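Local structure of beta-galactosidase (Streptococcus pneumoniae, 4CUA) at residues K93-E98 against I158-V163; D77-G82 against N146-D151; E98-K103 against A126-V131. The protein is a carbohydrate-binding module of a multidomain bacterial beta-galactosidase, and probably helps this glycoside hydrolase attach to galactose-containing sugars. All blocks are in the same frame, centred on the assembly; numbering follows the deposited sequence.

Contact 1: K93-E98 against I158-V163. With EDO (1,2-ethanediol), chain E.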
loop_
_atom_site.group_PDB
_atom_site.type_symbol
_atom_site.label_atom_id
_atom_site.label_comp_id
_atom_site.label_asym_id
_atom_site.label_seq_id
_atom_site.Cartn_x
_atom_site.Cartn_y
_atom_site.Cartn_z
ATOM N N LYS A 93 -6.527 -11.087 7.200
ATOM C CA LYS A 93 -6.366 -12.537 7.324
ATOM C C LYS A 93 -5.624 -13.142 6.141
ATOM O O LYS A 93 -5.103 -14.239 6.281
ATOM C CB LYS A 93 -7.743 -13.220 7.480
ATOM C CG LYS A 93 -8.664 -13.138 6.283
ATOM C CD LYS A 93 -9.949 -13.964 6.518
ATOM C CE LYS A 93 -10.907 -13.856 5.361
ATOM N NZ LYS A 93 -12.075 -14.813 5.627
ATOM N N SER A 94 -5.595 -12.510 4.981
ATOM C CA SER A 94 -4.881 -13.010 3.851
ATOM C C SER A 94 -4.451 -11.829 2.997
ATOM O O SER A 94 -5.037 -10.743 3.118
ATOM C CB SER A 94 -5.774 -13.995 3.058
ATOM O OG SER A 94 -6.839 -13.338 2.385
ATOM N N TYR A 95 -3.436 -12.017 2.182
ATOM C CA TYR A 95 -2.925 -10.967 1.297
ATOM C C TYR A 95 -2.124 -11.518 0.156
ATOM O O TYR A 95 -1.672 -12.681 0.163
ATOM C CB TYR A 95 -2.016 -9.974 2.106
ATOM C CG TYR A 95 -0.782 -10.699 2.639
ATOM C CD1 TYR A 95 -0.804 -11.357 3.835
ATOM C CD2 TYR A 95 0.382 -10.712 1.917
ATOM C CE1 TYR A 95 0.314 -12.074 4.302
ATOM C CE2 TYR A 95 1.486 -11.426 2.377
ATOM C CZ TYR A 95 1.431 -12.063 3.571
ATOM O OH TYR A 95 2.562 -12.795 4.000
ATOM N N VAL A 96 -1.944 -10.716 -0.851
ATOM C CA VAL A 96 -1.076 -10.991 -1.960
ATOM C C VAL A 96 -0.324 -9.704 -2.248
ATOM O O VAL A 96 -0.919 -8.627 -2.328
ATOM C CB VAL A 96 -1.836 -11.339 -3.234
ATOM C CG1 VAL A 96 -0.906 -11.535 -4.409
ATOM C CG2 VAL A 96 -2.652 -12.594 -2.966
ATOM N N ILE A 97 0.985 -9.798 -2.418
ATOM C CA ILE A 97 1.789 -8.673 -2.872
ATOM C C ILE A 97 2.052 -8.783 -4.371
ATOM O O ILE A 97 2.477 -9.863 -4.873
ATOM C CB ILE A 97 3.128 -8.571 -2.087
ATOM C CG1 ILE A 97 2.858 -8.391 -0.603
ATOM C CG2 ILE A 97 4.006 -7.467 -2.628
ATOM C CD1 ILE A 97 4.039 -8.543 0.310
ATOM N N GLU A 98 1.799 -7.708 -5.094
ATOM C CA GLU A 98 1.750 -7.689 -6.556
ATOM C C GLU A 98 2.506 -6.528 -7.109
ATOM O O GLU A 98 2.621 -5.506 -6.429
ATOM C CB GLU A 98 0.265 -7.599 -6.997
ATOM C CG GLU A 98 -0.486 -8.853 -6.635
ATOM C CD GLU A 98 -1.999 -8.763 -6.810
ATOM O OE1 GLU A 98 -2.640 -7.748 -6.451
ATOM O OE2 GLU A 98 -2.554 -9.753 -7.302
ATOM N N ILE A 158 3.963 -1.163 -6.748
ATOM C CA ILE A 158 3.601 -2.367 -6.091
ATOM C C ILE A 158 2.413 -2.079 -5.226
ATOM O O ILE A 158 2.202 -0.918 -4.863
ATOM C CB ILE A 158 4.759 -3.066 -5.333
ATOM C CG1 ILE A 158 5.167 -2.225 -4.113
ATOM C CG2 ILE A 158 5.887 -3.350 -6.329
ATOM C CD1 ILE A 158 5.870 -3.009 -3.035
ATOM N N ARG A 159 1.684 -3.123 -4.916
ATOM C CA ARG A 159 0.577 -3.052 -3.981
ATOM C C ARG A 159 0.443 -4.317 -3.166
ATOM O O ARG A 159 0.940 -5.409 -3.546
ATOM C CB ARG A 159 -0.754 -2.747 -4.654
ATOM C CG ARG A 159 -1.368 -3.909 -5.438
ATOM C CD ARG A 159 -2.574 -3.417 -6.224
ATOM N NE ARG A 159 -3.204 -4.578 -6.853
ATOM C CZ ARG A 159 -4.278 -4.454 -7.643
ATOM N NH1 ARG A 159 -4.851 -3.272 -7.828
ATOM N NH2 ARG A 159 -4.776 -5.542 -8.188
ATOM N N ILE A 160 -0.184 -4.181 -2.017
ATOM C CA ILE A 160 -0.555 -5.270 -1.178
ATOM C C ILE A 160 -2.099 -5.312 -1.138
ATOM O O ILE A 160 -2.737 -4.389 -0.760
ATOM C CB ILE A 160 0.173 -5.264 0.203
ATOM C CG1 ILE A 160 -0.183 -6.479 0.996
ATOM C CG2 ILE A 160 -0.116 -3.967 0.980
ATOM C CD1 ILE A 160 0.565 -6.664 2.301
ATOM N N ARG A 161 -2.637 -6.461 -1.556
ATOM C CA ARG A 161 -4.091 -6.669 -1.717
ATOM C C ARG A 161 -4.530 -7.634 -0.646
ATOM O O ARG A 161 -3.991 -8.772 -0.505
ATOM C CB ARG A 161 -4.332 -7.197 -3.125
ATOM C CG ARG A 161 -5.818 -7.458 -3.414
ATOM C CD ARG A 161 -6.052 -7.624 -4.876
ATOM N NE ARG A 161 -5.174 -8.605 -5.517
ATOM C CZ ARG A 161 -5.323 -9.919 -5.467
ATOM N NH1 ARG A 161 -6.358 -10.481 -4.851
ATOM N NH2 ARG A 161 -4.443 -10.669 -6.099
HETATM N N MSE A 162 -5.492 -7.206 0.169
HETATM C CA MSE A 162 -5.709 -7.766 1.477
HETATM C C MSE A 162 -7.159 -8.008 1.847
HETATM O O MSE A 162 -7.999 -7.166 1.552
HETATM C CB MSE A 162 -5.243 -6.768 2.555
HETATM C CG MSE A 162 -3.738 -6.492 2.409
HETATM SE SE MSE A 162 -3.199 -4.943 3.494
HETATM C CE MSE A 162 -4.140 -3.559 2.489
ATOM N N VAL A 163 -7.458 -9.140 2.445
ATOM C CA VAL A 163 -8.819 -9.403 2.920
ATOM C C VAL A 163 -8.865 -9.226 4.408
ATOM O O VAL A 163 -8.023 -9.786 5.160
ATOM C CB VAL A 163 -9.263 -10.832 2.563
ATOM C CG1 VAL A 163 -10.715 -10.988 2.977
ATOM C CG2 VAL A 163 -9.152 -11.075 1.083
HETATM C C1 EDO E . -6.900 -0.922 -7.534
HETATM O O1 EDO E . -7.996 -0.133 -7.514
HETATM C C2 EDO E . -5.764 -0.100 -6.797
HETATM O O2 EDO E . -4.880 -0.972 -6.321
HETATM O O HOH W 1 -4.588 -8.621 -9.170
#
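Lys93 starts the pairing through its backbone: N donates to Val163 O at 2.8 Å. Its extended aliphatic chain runs past Val163, bringing Lys93 CE to 3.7 Å from Val163 CG1, and the ammonium ends in a salt bridge with Asp166. Ser94 OG rests against the same valine, 3.5 Å from Val163 CG2. On the opposite face, Tyr95 CB lies 3.9 Å from CG of Met162, a selenomethionine; with Tyr95 CG between the backbone N and the carbonyl carbon (chi1 64°), the ring leads off toward Phe148. Val96 makes two backbone bonds with Arg161, and Val96 CB sits over one face of the Arg161 guanidinium. Ile97 CG1 meets Ile160 CG1 at 3.9 Å, both side chains packing on Leu79. Glu98, modelled in one of two conformers, is the acid that both arginines hold. Its OE1 accepts from Arg161 NE at 2.8 Å on the syn side and from Arg159 NE at 3.2 Å on the anti side, the donors approaching from opposite faces of the carboxylate plane. The contact of Glu98 OE2 with Arg161 NH2 is modelled too short for its length to be trusted. Arg161 has a further acid partner in Glu58, while Arg159 NH1 donates to ethanediol, probably from the crystallisation liquor. With strand axes inclined at 164° and hydrogen-bonded and non-hydrogen-bonded pairs in regular succession, this is the antiparallel ladder of a galactose-binding-domain-like beta sandwich.

Contact 2: D77-G82 against N146-D151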
loop_
_atom_site.group_PDB
_atom_site.type_symbol
_atom_site.label_atom_id
_atom_site.label_comp_id
_atom_site.label_asym_id
_atom_site.label_seq_id
_atom_site.Cartn_x
_atom_site.Cartn_y
_atom_site.Cartn_z
ATOM N N ASP A 77 12.494 -4.915 -4.222
ATOM C CA ASP A 77 12.603 -6.229 -3.668
ATOM C C ASP A 77 12.126 -6.409 -2.215
ATOM O O ASP A 77 12.352 -7.395 -1.556
ATOM C CB ASP A 77 14.054 -6.797 -3.870
ATOM C CG ASP A 77 15.061 -6.211 -2.899
ATOM O OD1 ASP A 77 14.713 -5.285 -2.122
ATOM O OD2 ASP A 77 16.248 -6.654 -2.929
ATOM N N ASN A 78 11.371 -5.406 -1.724
ATOM C CA ASN A 78 10.997 -5.340 -0.347
ATOM C C ASN A 78 9.748 -4.446 -0.211
ATOM O O ASN A 78 9.478 -3.623 -1.042
ATOM C CB ASN A 78 12.157 -4.737 0.526
ATOM C CG ASN A 78 12.469 -3.337 0.181
ATOM O OD1 ASN A 78 11.924 -2.385 0.795
ATOM N ND2 ASN A 78 13.297 -3.125 -0.821
ATOM N N LEU A 79 9.100 -4.676 0.921
ATOM C CA LEU A 79 7.986 -3.873 1.405
ATOM C C LEU A 79 7.887 -4.058 2.860
ATOM O O LEU A 79 7.985 -5.141 3.359
ATOM C CB LEU A 79 6.711 -4.393 0.761
ATOM C CG LEU A 79 5.385 -3.733 1.222
ATOM C CD1 LEU A 79 5.295 -2.247 0.899
ATOM C CD2 LEU A 79 4.158 -4.531 0.722
ATOM N N SER A 80 7.664 -2.962 3.595
ATOM C CA SER A 80 7.384 -3.055 5.021
ATOM C C SER A 80 6.044 -2.382 5.291
ATOM O O SER A 80 5.760 -1.343 4.745
ATOM C CB SER A 80 8.458 -2.352 5.851
ATOM O OG SER A 80 9.741 -2.865 5.589
ATOM N N VAL A 81 5.254 -3.009 6.165
ATOM C CA VAL A 81 3.896 -2.529 6.464
ATOM C C VAL A 81 3.655 -2.558 7.942
ATOM O O VAL A 81 3.715 -3.596 8.597
ATOM C CB VAL A 81 2.834 -3.401 5.804
ATOM C CG1 VAL A 81 1.421 -2.834 6.040
ATOM C CG2 VAL A 81 3.088 -3.579 4.345
ATOM N N GLY A 82 3.320 -1.397 8.471
ATOM C CA GLY A 82 2.951 -1.255 9.868
ATOM C C GLY A 82 1.451 -1.403 10.026
ATOM O O GLY A 82 0.719 -0.452 9.826
ATOM N N ASN A 146 6.000 -4.789 9.586
ATOM C CA ASN A 146 6.082 -6.199 9.136
ATOM C C ASN A 146 6.844 -6.190 7.836
ATOM O O ASN A 146 6.475 -5.517 6.895
ATOM C CB ASN A 146 4.666 -6.763 8.872
ATOM C CG ASN A 146 3.892 -7.054 10.139
ATOM O OD1 ASN A 146 3.487 -8.187 10.364
ATOM N ND2 ASN A 146 3.663 -6.045 11.007
ATOM N N HIS A 147 7.940 -6.951 7.764
ATOM C CA HIS A 147 8.844 -6.869 6.626
ATOM C C HIS A 147 8.678 -8.032 5.658
ATOM O O HIS A 147 8.591 -9.164 6.087
ATOM C CB HIS A 147 10.289 -6.880 7.163
ATOM C CG HIS A 147 10.565 -5.777 8.096
ATOM N ND1 HIS A 147 10.632 -4.482 7.685
ATOM C CD2 HIS A 147 10.725 -5.763 9.425
ATOM C CE1 HIS A 147 10.858 -3.696 8.726
ATOM N NE2 HIS A 147 10.947 -4.451 9.786
ATOM N N PHE A 148 8.606 -7.687 4.396
ATOM C CA PHE A 148 8.487 -8.592 3.260
ATOM C C PHE A 148 9.635 -8.381 2.293
ATOM O O PHE A 148 10.122 -7.276 2.114
ATOM C CB PHE A 148 7.172 -8.307 2.483
ATOM C CG PHE A 148 5.941 -8.375 3.318
ATOM C CD1 PHE A 148 5.288 -9.557 3.589
ATOM C CD2 PHE A 148 5.408 -7.202 3.857
ATOM C CE1 PHE A 148 4.134 -9.595 4.365
ATOM C CE2 PHE A 148 4.253 -7.247 4.622
ATOM C CZ PHE A 148 3.598 -8.432 4.874
ATOM N N SER A 149 10.132 -9.495 1.718
ATOM C CA SER A 149 11.140 -9.425 0.681
ATOM C C SER A 149 10.786 -10.467 -0.387
ATOM O O SER A 149 10.080 -11.432 -0.095
ATOM C CB SER A 149 12.551 -9.615 1.238
ATOM O OG SER A 149 12.741 -10.891 1.788
ATOM N N PHE A 150 11.215 -10.170 -1.581
ATOM C CA PHE A 150 10.838 -10.938 -2.760
ATOM C C PHE A 150 11.824 -10.666 -3.868
ATOM O O PHE A 150 12.715 -9.797 -3.816
ATOM C CB PHE A 150 9.368 -10.629 -3.173
ATOM C CG PHE A 150 9.024 -9.180 -3.160
ATOM C CD1 PHE A 150 9.344 -8.379 -4.207
ATOM C CD2 PHE A 150 8.371 -8.623 -2.035
ATOM C CE1 PHE A 150 9.058 -7.005 -4.205
ATOM C CE2 PHE A 150 8.106 -7.261 -2.017
ATOM C CZ PHE A 150 8.454 -6.464 -3.072
ATOM N N ASP A 151 11.738 -11.483 -4.928
ATOM C CA ASP A 151 12.622 -11.271 -6.042
ATOM C C ASP A 151 12.499 -9.860 -6.620
ATOM O O ASP A 151 11.410 -9.349 -6.833
ATOM C CB ASP A 151 12.331 -12.291 -7.148
ATOM C CG ASP A 151 12.650 -13.723 -6.759
ATOM O OD1 ASP A 151 13.564 -14.005 -5.917
ATOM O OD2 ASP A 151 11.926 -14.612 -7.279
#
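Val81 O is gripped twice by Asn146: the backbone N donates at 2.8 Å from well above the carbonyl plane, and the side-chain ND2 adds a weak bond at 3.4 Å. That amide is held more firmly by Lys141 O. One residue along, His147 ND1 donates to Ser80 OG at 2.8 Å, with the hydroxyl of the modelled Ser80 conformer lying at the imidazole edge, 16° out of the ring plane. On the other face of the sheet, Phe148 lays its ring edge along the partner strand: CD2 comes to 3.3 Å from Leu79 O, and CE2 to 3.9 Å from Val81 CG2. The chi1 of Phe150, 45°, instead folds its ring back over the neighbouring strand, one face covering the peptide joining Asp77 and Asn78, with CZ of Phe150 3.4 Å from Asn78 N. Phe150 N also donates to Asp77 O at 3.0 Å. Asn78 ND2 bonds both Asp77 OD1 and Phe179 O. Strands 77-82 and 146-151 run antiparallel, axes at 162°. Apart from Asn146 at its end, the face of Leu79, Val81 and Phe148 is largely apolar, and Leu79 and Phe148 pack on Ile97 of strand 94-100, consistent with facing the sandwich core.

Contact 3: E98-K103 against A126-V131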
loop_
_atom_site.group_PDB
_atom_site.type_symbol
_atom_site.label_atom_id
_atom_site.label_comp_id
_atom_site.label_asym_id
_atom_site.label_seq_id
_atom_site.Cartn_x
_atom_site.Cartn_y
_atom_site.Cartn_z
ATOM N N GLU A 98 1.799 -7.708 -5.094
ATOM C CA GLU A 98 1.750 -7.689 -6.556
ATOM C C GLU A 98 2.506 -6.528 -7.109
ATOM O O GLU A 98 2.621 -5.506 -6.429
ATOM C CB GLU A 98 0.265 -7.599 -6.997
ATOM C CG GLU A 98 -0.486 -8.853 -6.635
ATOM C CD GLU A 98 -1.999 -8.763 -6.810
ATOM O OE1 GLU A 98 -2.640 -7.748 -6.451
ATOM O OE2 GLU A 98 -2.554 -9.753 -7.302
ATOM N N TYR A 99 2.975 -6.633 -8.356
ATOM C CA TYR A 99 3.643 -5.580 -9.038
ATOM C C TYR A 99 3.071 -5.314 -10.404
ATOM O O TYR A 99 2.520 -6.262 -11.044
ATOM C CB TYR A 99 5.187 -5.835 -9.135
ATOM C CG TYR A 99 5.620 -6.957 -10.041
ATOM C CD1 TYR A 99 5.536 -8.282 -9.629
ATOM C CD2 TYR A 99 6.129 -6.678 -11.275
ATOM C CE1 TYR A 99 5.915 -9.361 -10.490
ATOM C CE2 TYR A 99 6.546 -7.707 -12.107
ATOM C CZ TYR A 99 6.442 -9.016 -11.677
ATOM O OH TYR A 99 6.802 -10.079 -12.539
ATOM N N TYR A 100 3.184 -4.086 -10.853
ATOM C CA TYR A 100 2.530 -3.625 -12.043
ATOM C C TYR A 100 3.380 -4.045 -13.262
ATOM O O TYR A 100 4.580 -3.754 -13.357
ATOM C CB TYR A 100 2.303 -2.141 -11.995
ATOM C CG TYR A 100 1.562 -1.569 -13.179
ATOM C CD1 TYR A 100 0.185 -1.596 -13.213
ATOM C CD2 TYR A 100 2.210 -1.112 -14.306
ATOM C CE1 TYR A 100 -0.507 -1.112 -14.287
ATOM C CE2 TYR A 100 1.511 -0.590 -15.381
ATOM C CZ TYR A 100 0.129 -0.646 -15.398
ATOM O OH TYR A 100 -0.570 -0.144 -16.512
ATOM N N VAL A 101 2.683 -4.635 -14.242
ATOM C CA VAL A 101 3.285 -5.120 -15.487
ATOM C C VAL A 101 2.556 -4.638 -16.718
ATOM O O VAL A 101 2.927 -4.986 -17.869
ATOM C CB VAL A 101 3.327 -6.685 -15.512
ATOM C CG1 VAL A 101 4.139 -7.234 -14.379
ATOM C CG2 VAL A 101 1.918 -7.280 -15.513
ATOM N N GLY A 102 1.559 -3.776 -16.578
ATOM C CA GLY A 102 0.851 -3.275 -17.751
ATOM C C GLY A 102 1.767 -2.570 -18.719
ATOM O O GLY A 102 2.695 -1.859 -18.326
ATOM N N LYS A 103 1.508 -2.735 -20.010
ATOM C CA LYS A 103 2.176 -1.944 -21.016
ATOM C C LYS A 103 1.752 -0.487 -21.031
ATOM O O LYS A 103 2.522 0.381 -21.410
ATOM C CB LYS A 103 1.999 -2.585 -22.395
ATOM C CG LYS A 103 2.803 -3.869 -22.531
ATOM C CD LYS A 103 2.621 -4.450 -23.935
ATOM C CE LYS A 103 3.880 -5.111 -24.457
ATOM N NZ LYS A 103 3.809 -5.179 -25.943
ATOM N N ALA A 126 -5.152 -8.030 -15.217
ATOM C CA ALA A 126 -4.098 -8.367 -16.194
ATOM C C ALA A 126 -2.847 -7.503 -16.079
ATOM O O ALA A 126 -1.786 -7.801 -16.646
ATOM C CB ALA A 126 -4.621 -8.349 -17.623
ATOM N N ASN A 127 -2.956 -6.382 -15.361
ATOM C CA ASN A 127 -1.840 -5.480 -15.247
ATOM C C ASN A 127 -0.956 -5.731 -14.016
ATOM O O ASN A 127 -0.012 -4.947 -13.829
ATOM C CB ASN A 127 -2.379 -4.035 -15.245
ATOM C CG ASN A 127 -2.880 -3.605 -16.596
ATOM O OD1 ASN A 127 -2.383 -4.086 -17.618
ATOM N ND2 ASN A 127 -3.833 -2.668 -16.638
ATOM N N TRP A 128 -1.275 -6.760 -13.258
ATOM C CA TRP A 128 -0.563 -7.144 -12.068
ATOM C C TRP A 128 -0.070 -8.588 -12.119
ATOM O O TRP A 128 -0.763 -9.472 -12.643
ATOM C CB TRP A 128 -1.456 -7.025 -10.865
ATOM C CG TRP A 128 -1.907 -5.602 -10.649
ATOM C CD1 TRP A 128 -3.071 -5.059 -11.038
ATOM C CD2 TRP A 128 -1.182 -4.561 -9.975
ATOM N NE1 TRP A 128 -3.126 -3.712 -10.729
ATOM C CE2 TRP A 128 -1.981 -3.412 -10.024
ATOM C CE3 TRP A 128 0.038 -4.507 -9.349
ATOM C CZ2 TRP A 128 -1.568 -2.173 -9.496
ATOM C CZ3 TRP A 128 0.456 -3.273 -8.781
ATOM C CH2 TRP A 128 -0.374 -2.146 -8.857
ATOM N N LYS A 129 1.121 -8.813 -11.555
ATOM C CA LYS A 129 1.537 -10.164 -11.258
ATOM C C LYS A 129 1.985 -10.274 -9.822
ATOM O O LYS A 129 2.448 -9.229 -9.241
ATOM C CB LYS A 129 2.729 -10.583 -12.129
ATOM C CG LYS A 129 2.376 -10.736 -13.615
ATOM C CD LYS A 129 3.506 -11.457 -14.329
ATOM C CE LYS A 129 3.158 -11.557 -15.802
ATOM N NZ LYS A 129 4.309 -12.125 -16.545
ATOM N N PRO A 130 1.883 -11.455 -9.225
ATOM C CA PRO A 130 2.354 -11.621 -7.868
ATOM C C PRO A 130 3.867 -11.652 -7.758
ATOM O O PRO A 130 4.521 -12.108 -8.667
ATOM C CB PRO A 130 1.785 -12.944 -7.418
ATOM C CG PRO A 130 1.720 -13.736 -8.710
ATOM C CD PRO A 130 1.369 -12.756 -9.771
ATOM N N VAL A 131 4.414 -11.079 -6.689
ATOM C CA VAL A 131 5.826 -11.191 -6.447
ATOM C C VAL A 131 6.198 -12.695 -6.277
ATOM O O VAL A 131 5.398 -13.529 -5.898
ATOM C CB VAL A 131 6.270 -10.319 -5.265
ATOM C CG1 VAL A 131 5.974 -8.875 -5.640
ATOM C CG2 VAL A 131 5.705 -10.793 -3.934
#
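Asn127 O receives the backbone N of Val101 at 2.7 Å in an almost straight bond (178°), although the donor stands above the carbonyl plane; Gly102 N adds a weak, bent bond to the same oxygen. The Asn127 side chain lies alongside Tyr100, pointing the same way, with CB 3.6 Å from Tyr100 CE1, and its OD1 comes within 3.3 Å of Gly102 CA. The Asn127 amide nitrogen is satisfied by Val121 O, and the Tyr100 hydroxyl by Thr104 O. Trp128 presents a face to Tyr100: the tyrosine CB is 4.2 Å from the centroid of the six-membered indole ring, near the ring normal, in a CH-pi contact. The tyrosine ring then meets that face edge-on, a T-shaped pair with centroids 5.6 Å apart and planes at 83°. The indole is fixed further by NE1 bonding Phe122 O and by a cation-pi contact with Arg159. Here the short strand 128-130 adds an antiparallel edge to the galactose-binding-domain-like sheet, on the side of strand 94-100 away from strand 157-163. Lys129 exchanges two backbone bonds with Tyr99, and its CB lies 3.8 Å from Tyr99 CE1, the tyrosine being turned this way by a chi1 of 69°. Farther out, the Lys129 chain passes the methyls of Val101 at about a right angle. Pro130 contributes its carbonyl, whose oxygen faces the Tyr99 ring edge 3.6 Å from CE1. Val131 closes beside the same ring, with CG1 4.1 Å from Tyr99 CD1.

In the fold
Contacts 1 and 3 share Glu98 on strand 94-100, with centres about 13 Å apart; Ile97 O and Val131 N, 2.9 Å apart, probably form a hydrogen bond between them. Contact 2 packs against contact 1, centre to centre about 11 Å, where Ile97 CD1 reaches 3.6 Å from Phe148 CG. It also meets contact 3, about 17 Å away by centres, through Phe150 CG and Val131 CB at 3.6 Å. The ethanediol bonded by Arg159 of contact 1 lies about 5 Å from the Trp128 side chain of contact 3, and may mark a pocket. Gly82 of contact 2, about 9 Å from the calcium ion, bonds through its backbone to the metal-site residues Thr174 and Glu175.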